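Local coordinates for protein N-acylethanolamine-hydrolyzing acid amidase subunit beta (Caenorhabditis elegans, PDB 6DY3) that probably degrades bioactive fatty acid amides such as N-palmitoylethanolamine to ethanolamine and free fatty acids, as the beta subunit of an autocatalytically cleaved heterodimer, at residues B[17-22]-B[209-214]; B[175-180]-B[199-204]; B[67-72]-B[123-128]. All blocks are in the same frame, centred on the assembly; numbering follows the deposited sequence.

In the fold
Interactions 1 and 3 belong to the two antiparallel sheets stacked in this Ntn-hydrolase fold, and their centres are 13 Å apart. They meet at Arg17, whose NH2 probably donates to Leu68 O at 2.9 Å. Cys1 is probably the nucleophile and Arg17 probably matters for activity; the side chains of Arg17 and Asn69 lie about 3 and 4 Å from that of Cys1. Interaction 2 sits on the helical side of the sheet that holds interaction 1, the two centres 13 Å apart. Asn18 ND2 joins the two through probable hydrogen bonds to Leu199 O (2.9 Å) and Val204 O (3.1 Å). Interactions 2 and 3 stay apart, nearest atoms about 8 Å.

Interaction 1. Residues B[17-22]-B[209-214]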
loop_
_atom_site.group_PDB
_atom_site.type_symbol
_atom_site.label_atom_id
_atom_site.label_comp_id
_atom_site.label_asym_id
_atom_site.label_seq_id
_atom_site.Cartn_x
_atom_site.Cartn_y
_atom_site.Cartn_z
ATOM N N ARG B 17 8.393 0.860 5.434
ATOM C CA ARG B 17 7.116 0.176 5.311
ATOM C C ARG B 17 7.329 -1.330 5.266
ATOM O O ARG B 17 8.071 -1.831 4.420
ATOM C CB ARG B 17 6.373 0.641 4.051
ATOM C CG ARG B 17 4.867 0.429 4.118
ATOM C CD ARG B 17 4.448 -0.892 3.519
ATOM N NE ARG B 17 3.183 -1.343 4.084
ATOM C CZ ARG B 17 1.982 -1.000 3.639
ATOM N NH1 ARG B 17 1.858 -0.200 2.597
ATOM N NH2 ARG B 17 0.903 -1.477 4.243
ATOM N N ASN B 18 6.653 -2.040 6.161
ATOM C CA ASN B 18 6.550 -3.490 6.110
ATOM C C ASN B 18 5.126 -3.857 5.732
ATOM O O ASN B 18 4.175 -3.254 6.231
ATOM C CB ASN B 18 6.906 -4.123 7.454
ATOM C CG ASN B 18 8.398 -4.275 7.661
ATOM O OD1 ASN B 18 9.202 -3.776 6.872
ATOM N ND2 ASN B 18 8.779 -4.961 8.730
ATOM N N LEU B 19 4.983 -4.824 4.832
ATOM C CA LEU B 19 3.674 -5.316 4.413
ATOM C C LEU B 19 3.474 -6.713 4.993
ATOM O O LEU B 19 4.194 -7.649 4.631
ATOM C CB LEU B 19 3.557 -5.341 2.894
ATOM C CG LEU B 19 2.154 -5.730 2.425
ATOM C CD1 LEU B 19 1.317 -4.477 2.246
ATOM C CD2 LEU B 19 2.205 -6.559 1.151
ATOM N N ASP B 20 2.505 -6.851 5.894
ATOM C CA ASP B 20 2.135 -8.145 6.451
ATOM C C ASP B 20 0.848 -8.630 5.793
ATOM O O ASP B 20 -0.148 -7.901 5.737
ATOM C CB ASP B 20 1.969 -8.062 7.970
ATOM C CG ASP B 20 3.260 -7.639 8.686
ATOM O OD1 ASP B 20 3.170 -6.989 9.749
ATOM O OD2 ASP B 20 4.364 -7.948 8.189
ATOM N N TYR B 21 0.874 -9.864 5.307
ATOM C CA TYR B 21 -0.197 -10.423 4.497
ATOM C C TYR B 21 -0.380 -11.872 4.905
ATOM O O TYR B 21 0.598 -12.623 4.959
ATOM C CB TYR B 21 0.160 -10.324 3.013
ATOM C CG TYR B 21 -0.996 -10.289 2.046
ATOM C CD1 TYR B 21 -1.683 -9.106 1.794
ATOM C CD2 TYR B 21 -1.373 -11.432 1.348
ATOM C CE1 TYR B 21 -2.723 -9.066 0.894
ATOM C CE2 TYR B 21 -2.420 -11.403 0.438
ATOM C CZ TYR B 21 -3.089 -10.219 0.215
ATOM O OH TYR B 21 -4.125 -10.194 -0.692
ATOM N N ASP B 22 -1.622 -12.261 5.203
ATOM C CA ASP B 22 -1.878 -13.620 5.673
ATOM C C ASP B 22 -1.493 -14.652 4.624
ATOM O O ASP B 22 -1.013 -15.740 4.959
ATOM C CB ASP B 22 -3.349 -13.775 6.044
ATOM C CG ASP B 22 -3.589 -14.948 6.954
ATOM O OD1 ASP B 22 -3.907 -16.046 6.443
ATOM O OD2 ASP B 22 -3.444 -14.772 8.182
ATOM N N THR B 209 5.314 -11.186 7.207
ATOM C CA THR B 209 5.877 -10.071 6.459
ATOM C C THR B 209 6.236 -10.520 5.046
ATOM O O THR B 209 7.034 -11.446 4.866
ATOM C CB THR B 209 7.099 -9.511 7.180
ATOM O OG1 THR B 209 6.766 -9.220 8.542
ATOM C CG2 THR B 209 7.574 -8.237 6.502
ATOM N N VAL B 210 5.629 -9.873 4.049
ATOM C CA VAL B 210 5.924 -10.185 2.652
ATOM C C VAL B 210 7.180 -9.457 2.196
ATOM O O VAL B 210 8.132 -10.070 1.699
ATOM C CB VAL B 210 4.720 -9.841 1.755
ATOM C CG1 VAL B 210 5.083 -9.988 0.271
ATOM C CG2 VAL B 210 3.549 -10.729 2.097
ATOM N N PHE B 211 7.192 -8.132 2.338
ATOM C CA PHE B 211 8.352 -7.346 1.955
ATOM C C PHE B 211 8.583 -6.224 2.952
ATOM O O PHE B 211 7.692 -5.829 3.705
ATOM C CB PHE B 211 8.220 -6.757 0.540
ATOM C CG PHE B 211 7.098 -5.760 0.379
ATOM C CD1 PHE B 211 7.217 -4.468 0.865
ATOM C CD2 PHE B 211 5.957 -6.099 -0.323
ATOM C CE1 PHE B 211 6.200 -3.559 0.700
ATOM C CE2 PHE B 211 4.939 -5.185 -0.499
ATOM C CZ PHE B 211 5.061 -3.916 0.009
ATOM N N SER B 212 9.807 -5.713 2.925
ATOM C CA SER B 212 10.204 -4.508 3.637
ATOM C C SER B 212 10.765 -3.535 2.610
ATOM O O SER B 212 11.499 -3.945 1.706
ATOM C CB SER B 212 11.262 -4.801 4.708
ATOM O OG SER B 212 10.780 -5.653 5.726
ATOM N N THR B 213 10.425 -2.252 2.744
ATOM C CA THR B 213 10.860 -1.247 1.787
ATOM C C THR B 213 11.192 0.048 2.512
ATOM O O THR B 213 10.696 0.323 3.608
ATOM C CB THR B 213 9.792 -0.993 0.707
ATOM O OG1 THR B 213 10.340 -0.183 -0.341
ATOM C CG2 THR B 213 8.584 -0.299 1.290
ATOM N N VAL B 214 12.060 0.835 1.884
ATOM C CA VAL B 214 12.427 2.155 2.374
ATOM C C VAL B 214 12.302 3.131 1.216
ATOM O O VAL B 214 12.695 2.824 0.084
ATOM C CB VAL B 214 13.856 2.183 2.959
ATOM C CG1 VAL B 214 14.199 3.581 3.460
ATOM C CG2 VAL B 214 14.009 1.155 4.081
#
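Leu19 lies over one face of the Phe211 ring, its CB 3.7 Å from the ring centroid in a CH-pi contact displaced toward the rim, with CD2 reaching Phe211 CE2. Phe211 CG stands between its backbone N and carbonyl carbon (chi1 64°), and this brings the ring across to Leu19. On the sheet face that carries Leu19 and Phe211, Arg17 CB rests 3.7 Å from Thr213 CG2. The Arg17 chain bends at chi2 (-93°), which turns NE back to donate to Asn18 O at 3.0 Å; the oxygen lies in the guanidinium plane, but NE stands above the carbonyl plane. Leu19 CD1 lies over one face of that guanidinium, toward its rim, and NH2 is held by Leu68 O. Strands 13-20 and 209-215 are antiparallel neighbours in the sheet that also contains strand 2-7, which follows Cys1, and the Leu19-Phe211 side packs on Leu47 and Phe49 of the second sheet of the Ntn sandwich. A beta bulge sets Val210 and Phe211 against Leu19, whose O takes Val210 N at 2.7 Å. On the opposite sheet face, with Asn18 and Asp20, Ser212 OG donates to Asn18 OD1 (2.7 Å) from above the amide plane. Replacing Asn18 by an alanine would probably leave Ser212 OG without this acceptor and the carbonyls of Leu199 and Val204 without the ND2 donor that ties the helix end and the loop after it to the strand. Thr209 OG1 reaches Asp20 OD2 on its syn side (2.7 Å), while Asp20 OD1 takes a salt bridge from Arg174 and a hydrogen bond from Cys1 N.

Interaction 2. Residues B[175-180]-B[199-204]; sequences RITAIQ and LSTVPV
Thr177 presents its methyl to the loop 199-204: CG2 touches Thr201 CG2 at 3.5 Å, the two threonine side chains set at a slant to each other, and lies 4.0 Å from Val204 CG2. That same valine methyl also packs on Ala178, 4.1 Å from its CB and 3.9 Å from its backbone N, so Val204 CG2 fits between two successive residues of the helix. Contacts of mixed character make up the rest. Thr177 OG1 sits 3.3 Å from Pro203 CD, and Thr177 CG2 comes within 3.6 Å of Val202 O, the carbonyl of the cis peptide that precedes Pro203. These meetings join helix 173-185 to the loop that leaves helix 192-199, within the helical layer over one side of the Ntn sandwich; beneath them Ala178 and Leu199 both lean on Ile4 of strand 2-7. No hydrogen bond crosses between the two segments, and the two threonine hydroxyls are spent within their own stretches of chain. With Thr177 CG2 anti to the backbone N, OG1 falls beside that nitrogen (chi1 -61°) and bonds back to Asp173 O one helical turn earlier, which leaves the methyl directed at the loop. Thr201 uses the same rotamer: its OG1 binds Glu197 O at the end of helix 192-199, and its CG2 faces Thr177. Farther along the loop, the carbonyl of Pro203 accepts a bond from Asn206 ND2.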
loop_
_atom_site.group_PDB
_atom_site.type_symbol
_atom_site.label_atom_id
_atom_site.label_comp_id
_atom_site.label_asym_id
_atom_site.label_seq_id
_atom_site.Cartn_x
_atom_site.Cartn_y
_atom_site.Cartn_z
ATOM N N ARG B 175 4.217 -2.293 16.801
ATOM C CA ARG B 175 4.303 -0.850 17.003
ATOM C C ARG B 175 5.182 -0.507 18.197
ATOM O O ARG B 175 5.988 0.427 18.131
ATOM C CB ARG B 175 2.900 -0.271 17.180
ATOM C CG ARG B 175 2.850 1.244 17.170
ATOM C CD ARG B 175 1.419 1.761 17.178
ATOM N NE ARG B 175 1.390 3.216 17.175
ATOM C CZ ARG B 175 1.463 3.961 18.272
ATOM N NH1 ARG B 175 1.562 3.395 19.466
ATOM N NH2 ARG B 175 1.436 5.281 18.176
ATOM N N ILE B 176 5.052 -1.256 19.293
ATOM C CA ILE B 176 5.855 -0.986 20.486
ATOM C C ILE B 176 7.338 -1.158 20.180
ATOM O O ILE B 176 8.171 -0.322 20.552
ATOM C CB ILE B 176 5.412 -1.895 21.648
ATOM C CG1 ILE B 176 3.952 -1.614 22.019
ATOM C CG2 ILE B 176 6.322 -1.702 22.860
ATOM C CD1 ILE B 176 3.335 -2.668 22.906
ATOM N N THR B 177 7.693 -2.257 19.516
ATOM C CA THR B 177 9.095 -2.530 19.231
ATOM C C THR B 177 9.696 -1.456 18.335
ATOM O O THR B 177 10.801 -0.963 18.592
ATOM C CB THR B 177 9.231 -3.908 18.587
ATOM O OG1 THR B 177 8.752 -4.904 19.500
ATOM C CG2 THR B 177 10.681 -4.198 18.215
ATOM N N ALA B 178 8.980 -1.074 17.276
ATOM C CA ALA B 178 9.507 -0.071 16.358
ATOM C C ALA B 178 9.750 1.254 17.067
ATOM O O ALA B 178 10.732 1.947 16.778
ATOM C CB ALA B 178 8.550 0.119 15.179
ATOM N N ILE B 179 8.875 1.621 18.007
ATOM C CA ILE B 179 9.058 2.878 18.730
ATOM C C ILE B 179 10.269 2.792 19.644
ATOM O O ILE B 179 11.052 3.743 19.746
ATOM C CB ILE B 179 7.783 3.230 19.519
ATOM C CG1 ILE B 179 6.614 3.473 18.559
ATOM C CG2 ILE B 179 8.021 4.448 20.410
ATOM C CD1 ILE B 179 5.259 3.516 19.242
ATOM N N GLN B 180 10.440 1.661 20.326
ATOM C CA GLN B 180 11.624 1.474 21.156
ATOM C C GLN B 180 12.887 1.546 20.312
ATOM O O GLN B 180 13.868 2.196 20.694
ATOM C CB GLN B 180 11.537 0.141 21.902
ATOM C CG GLN B 180 10.565 0.170 23.077
ATOM C CD GLN B 180 10.395 -1.187 23.749
ATOM O OE1 GLN B 180 11.050 -2.165 23.380
ATOM N NE2 GLN B 180 9.506 -1.251 24.742
ATOM N N LEU B 199 12.977 -1.851 10.624
ATOM C CA LEU B 199 12.021 -2.712 9.933
ATOM C C LEU B 199 12.375 -4.194 10.036
ATOM O O LEU B 199 11.488 -5.040 9.870
ATOM C CB LEU B 199 11.918 -2.299 8.462
ATOM C CG LEU B 199 11.323 -0.912 8.202
ATOM C CD1 LEU B 199 11.395 -0.559 6.726
ATOM C CD2 LEU B 199 9.885 -0.818 8.703
ATOM N N SER B 200 13.633 -4.527 10.314
ATOM C CA SER B 200 14.073 -5.915 10.408
ATOM C C SER B 200 14.009 -6.471 11.825
ATOM O O SER B 200 14.296 -7.655 12.019
ATOM C CB SER B 200 15.498 -6.054 9.874
ATOM O OG SER B 200 15.569 -5.639 8.523
ATOM N N THR B 201 13.653 -5.651 12.815
ATOM C CA THR B 201 13.557 -6.114 14.191
ATOM C C THR B 201 12.298 -6.946 14.390
ATOM O O THR B 201 11.219 -6.596 13.906
ATOM C CB THR B 201 13.545 -4.933 15.168
ATOM O OG1 THR B 201 14.707 -4.119 14.975
ATOM C CG2 THR B 201 13.513 -5.424 16.598
ATOM N N VAL B 202 12.449 -8.059 15.098
ATOM C CA VAL B 202 11.312 -8.898 15.435
ATOM C C VAL B 202 10.556 -8.222 16.581
ATOM O O VAL B 202 11.183 -7.743 17.528
ATOM C CB VAL B 202 11.760 -10.322 15.819
ATOM C CG1 VAL B 202 10.569 -11.172 16.222
ATOM C CG2 VAL B 202 12.498 -10.966 14.664
ATOM N N PRO B 203 9.212 -8.176 16.510
ATOM C CA PRO B 203 8.287 -8.737 15.521
ATOM C C PRO B 203 7.801 -7.751 14.450
ATOM O O PRO B 203 6.807 -8.054 13.780
ATOM C CB PRO B 203 7.110 -9.186 16.380
ATOM C CG PRO B 203 7.121 -8.243 17.566
ATOM C CD PRO B 203 8.461 -7.526 17.595
ATOM N N VAL B 204 8.458 -6.596 14.300
ATOM C CA VAL B 204 8.152 -5.718 13.168
ATOM C C VAL B 204 8.267 -6.511 11.871
ATOM O O VAL B 204 7.389 -6.463 11.001
ATOM C CB VAL B 204 9.081 -4.488 13.159
ATOM C CG1 VAL B 204 8.613 -3.470 12.117
ATOM C CG2 VAL B 204 9.161 -3.843 14.535
#

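Interaction 3. Residues B[67-72]-B[123-128]; sequences SLNARY and YIIVAG
Tyr123 O is gripped by two groups of the neighbouring strand: Asn69 N donates to it at 2.8 Å, nearly straight, and the CA-H of Leu68 approaches it with CA 3.4 Å away. Tyr123 N returns the bond to Asn69 O at 2.8 Å, and Ser67 and Ile125 form a second such reciprocal pair, Ile125 N to Ser67 O measuring 2.9 Å. Between them Leu68 and Ile124 make a non-hydrogen-bonded pair, Leu68 CD1 meeting Ile124 CG1 at 3.9 Å as the two side chains pass at a slant. Strands 64-70 and 122-127 are thus antiparallel neighbours near the middle of the second sheet of the Ntn alpha-beta-beta-alpha sandwich. Leu68 and Ile124 look to its outer side, where Phe113 of helix 106-113 packs on Ile124 and Tyr99 of the alpha subunit on Leu68. Ser67, Asn69 and Ile125 face inward, to strand 13-20 of the other sheet. There Ile125 CD1 sits over one face of the Asn69 amide, 4.1 Å from CG; the two ends of that amide are both engaged, OD1 by Ser3 OG and ND2 by Thr162 O. That hold is likely to fix the rotation of the amide close to Cys1, the probable nucleophile. Past the end of the strand, Arg71 runs extended, its CG anti to the backbone N (chi1 -164°), and crosses the Tyr123 ring at about a right angle. Its CD stands over one ring face, toward the rim, in a CH-pi contact, 4.1 Å from the centroid, with the guanidinium plane tilted 36° to the ring. A salt bridge from NE to Asp165 and a bond from NH1 to Asn140 OD1 hold the arginine, while Tyr123 OH bonds to Phe164 O.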
loop_
_atom_site.group_PDB
_atom_site.type_symbol
_atom_site.label_atom_id
_atom_site.label_comp_id
_atom_site.label_asym_id
_atom_site.label_seq_id
_atom_site.Cartn_x
_atom_site.Cartn_y
_atom_site.Cartn_z
ATOM N N SER B 67 2.113 5.335 1.863
ATOM C CA SER B 67 1.776 3.943 2.128
ATOM C C SER B 67 0.456 3.886 2.889
ATOM O O SER B 67 0.163 4.751 3.721
ATOM C CB SER B 67 2.875 3.226 2.934
ATOM O OG SER B 67 2.929 3.693 4.272
ATOM N N LEU B 68 -0.335 2.854 2.612
ATOM C CA LEU B 68 -1.644 2.694 3.230
ATOM C C LEU B 68 -1.660 1.448 4.105
ATOM O O LEU B 68 -1.254 0.368 3.666
ATOM C CB LEU B 68 -2.746 2.599 2.174
ATOM C CG LEU B 68 -4.161 2.494 2.738
ATOM C CD1 LEU B 68 -5.105 3.429 2.003
ATOM C CD2 LEU B 68 -4.651 1.057 2.659
ATOM N N ASN B 69 -2.118 1.612 5.344
ATOM C CA ASN B 69 -2.355 0.507 6.259
ATOM C C ASN B 69 -3.856 0.312 6.422
ATOM O O ASN B 69 -4.592 1.275 6.659
ATOM C CB ASN B 69 -1.717 0.767 7.625
ATOM C CG ASN B 69 -0.207 0.861 7.563
ATOM O OD1 ASN B 69 0.383 0.917 6.480
ATOM N ND2 ASN B 69 0.431 0.884 8.734
ATOM N N ALA B 70 -4.305 -0.930 6.310
ATOM C CA ALA B 70 -5.690 -1.224 6.618
ATOM C C ALA B 70 -5.933 -0.984 8.099
ATOM O O ALA B 70 -5.032 -1.121 8.929
ATOM C CB ALA B 70 -6.029 -2.664 6.248
ATOM N N ARG B 71 -7.162 -0.598 8.426
ATOM C CA ARG B 71 -7.538 -0.265 9.794
ATOM C C ARG B 71 -8.658 -1.204 10.207
ATOM O O ARG B 71 -9.731 -1.203 9.595
ATOM C CB ARG B 71 -7.982 1.195 9.900
ATOM C CG ARG B 71 -8.034 1.745 11.300
ATOM C CD ARG B 71 -8.405 3.212 11.254
ATOM N NE ARG B 71 -8.466 3.819 12.577
ATOM C CZ ARG B 71 -8.874 5.061 12.801
ATOM N NH1 ARG B 71 -9.259 5.824 11.785
ATOM N NH2 ARG B 71 -8.898 5.544 14.035
ATOM N N TYR B 72 -8.401 -2.002 11.238
ATOM C CA TYR B 72 -9.345 -3.001 11.719
ATOM C C TYR B 72 -9.788 -2.631 13.124
ATOM O O TYR B 72 -8.969 -2.582 14.049
ATOM C CB TYR B 72 -8.727 -4.403 11.710
ATOM C CG TYR B 72 -8.114 -4.790 10.388
ATOM C CD1 TYR B 72 -8.911 -4.983 9.266
ATOM C CD2 TYR B 72 -6.740 -4.980 10.263
ATOM C CE1 TYR B 72 -8.360 -5.342 8.049
ATOM C CE2 TYR B 72 -6.176 -5.342 9.052
ATOM C CZ TYR B 72 -6.993 -5.523 7.945
ATOM O OH TYR B 72 -6.453 -5.880 6.728
ATOM N N TYR B 123 -5.090 3.874 7.575
ATOM C CA TYR B 123 -4.079 4.866 7.904
ATOM C C TYR B 123 -3.275 5.146 6.648
ATOM O O TYR B 123 -2.677 4.229 6.075
ATOM C CB TYR B 123 -3.155 4.378 9.014
ATOM C CG TYR B 123 -3.820 4.184 10.356
ATOM C CD1 TYR B 123 -4.244 5.275 11.107
ATOM C CD2 TYR B 123 -3.992 2.912 10.890
ATOM C CE1 TYR B 123 -4.837 5.101 12.341
ATOM C CE2 TYR B 123 -4.581 2.731 12.126
ATOM C CZ TYR B 123 -5.001 3.828 12.844
ATOM O OH TYR B 123 -5.587 3.647 14.075
ATOM N N ILE B 124 -3.246 6.408 6.235
ATOM C CA ILE B 124 -2.451 6.850 5.098
ATOM C C ILE B 124 -1.254 7.607 5.654
ATOM O O ILE B 124 -1.414 8.639 6.319
ATOM C CB ILE B 124 -3.271 7.722 4.134
ATOM C CG1 ILE B 124 -4.474 6.930 3.612
ATOM C CG2 ILE B 124 -2.398 8.196 2.982
ATOM C CD1 ILE B 124 -5.434 7.730 2.768
ATOM N N ILE B 125 -0.059 7.091 5.391
ATOM C CA ILE B 125 1.187 7.669 5.883
ATOM C C ILE B 125 1.878 8.335 4.705
ATOM O O ILE B 125 2.155 7.685 3.691
ATOM C CB ILE B 125 2.088 6.606 6.530
ATOM C CG1 ILE B 125 1.435 6.037 7.796
ATOM C CG2 ILE B 125 3.457 7.181 6.854
ATOM C CD1 ILE B 125 0.471 4.891 7.550
ATOM N N VAL B 126 2.169 9.625 4.845
ATOM C CA VAL B 126 2.745 10.422 3.771
ATOM C C VAL B 126 4.039 11.047 4.273
ATOM O O VAL B 126 4.101 11.555 5.399
ATOM C CB VAL B 126 1.763 11.513 3.288
ATOM C CG1 VAL B 126 2.261 12.145 1.991
ATOM C CG2 VAL B 126 0.363 10.942 3.109
ATOM N N ALA B 127 5.069 11.011 3.431
ATOM C CA ALA B 127 6.373 11.576 3.746
ATOM C C ALA B 127 6.761 12.590 2.679
ATOM O O ALA B 127 6.544 12.362 1.485
ATOM C CB ALA B 127 7.435 10.478 3.842
ATOM N N GLY B 128 7.342 13.706 3.111
ATOM C CA GLY B 128 7.693 14.779 2.201
ATOM C C GLY B 128 9.175 15.085 2.152
ATOM O O GLY B 128 10.015 14.193 2.309
#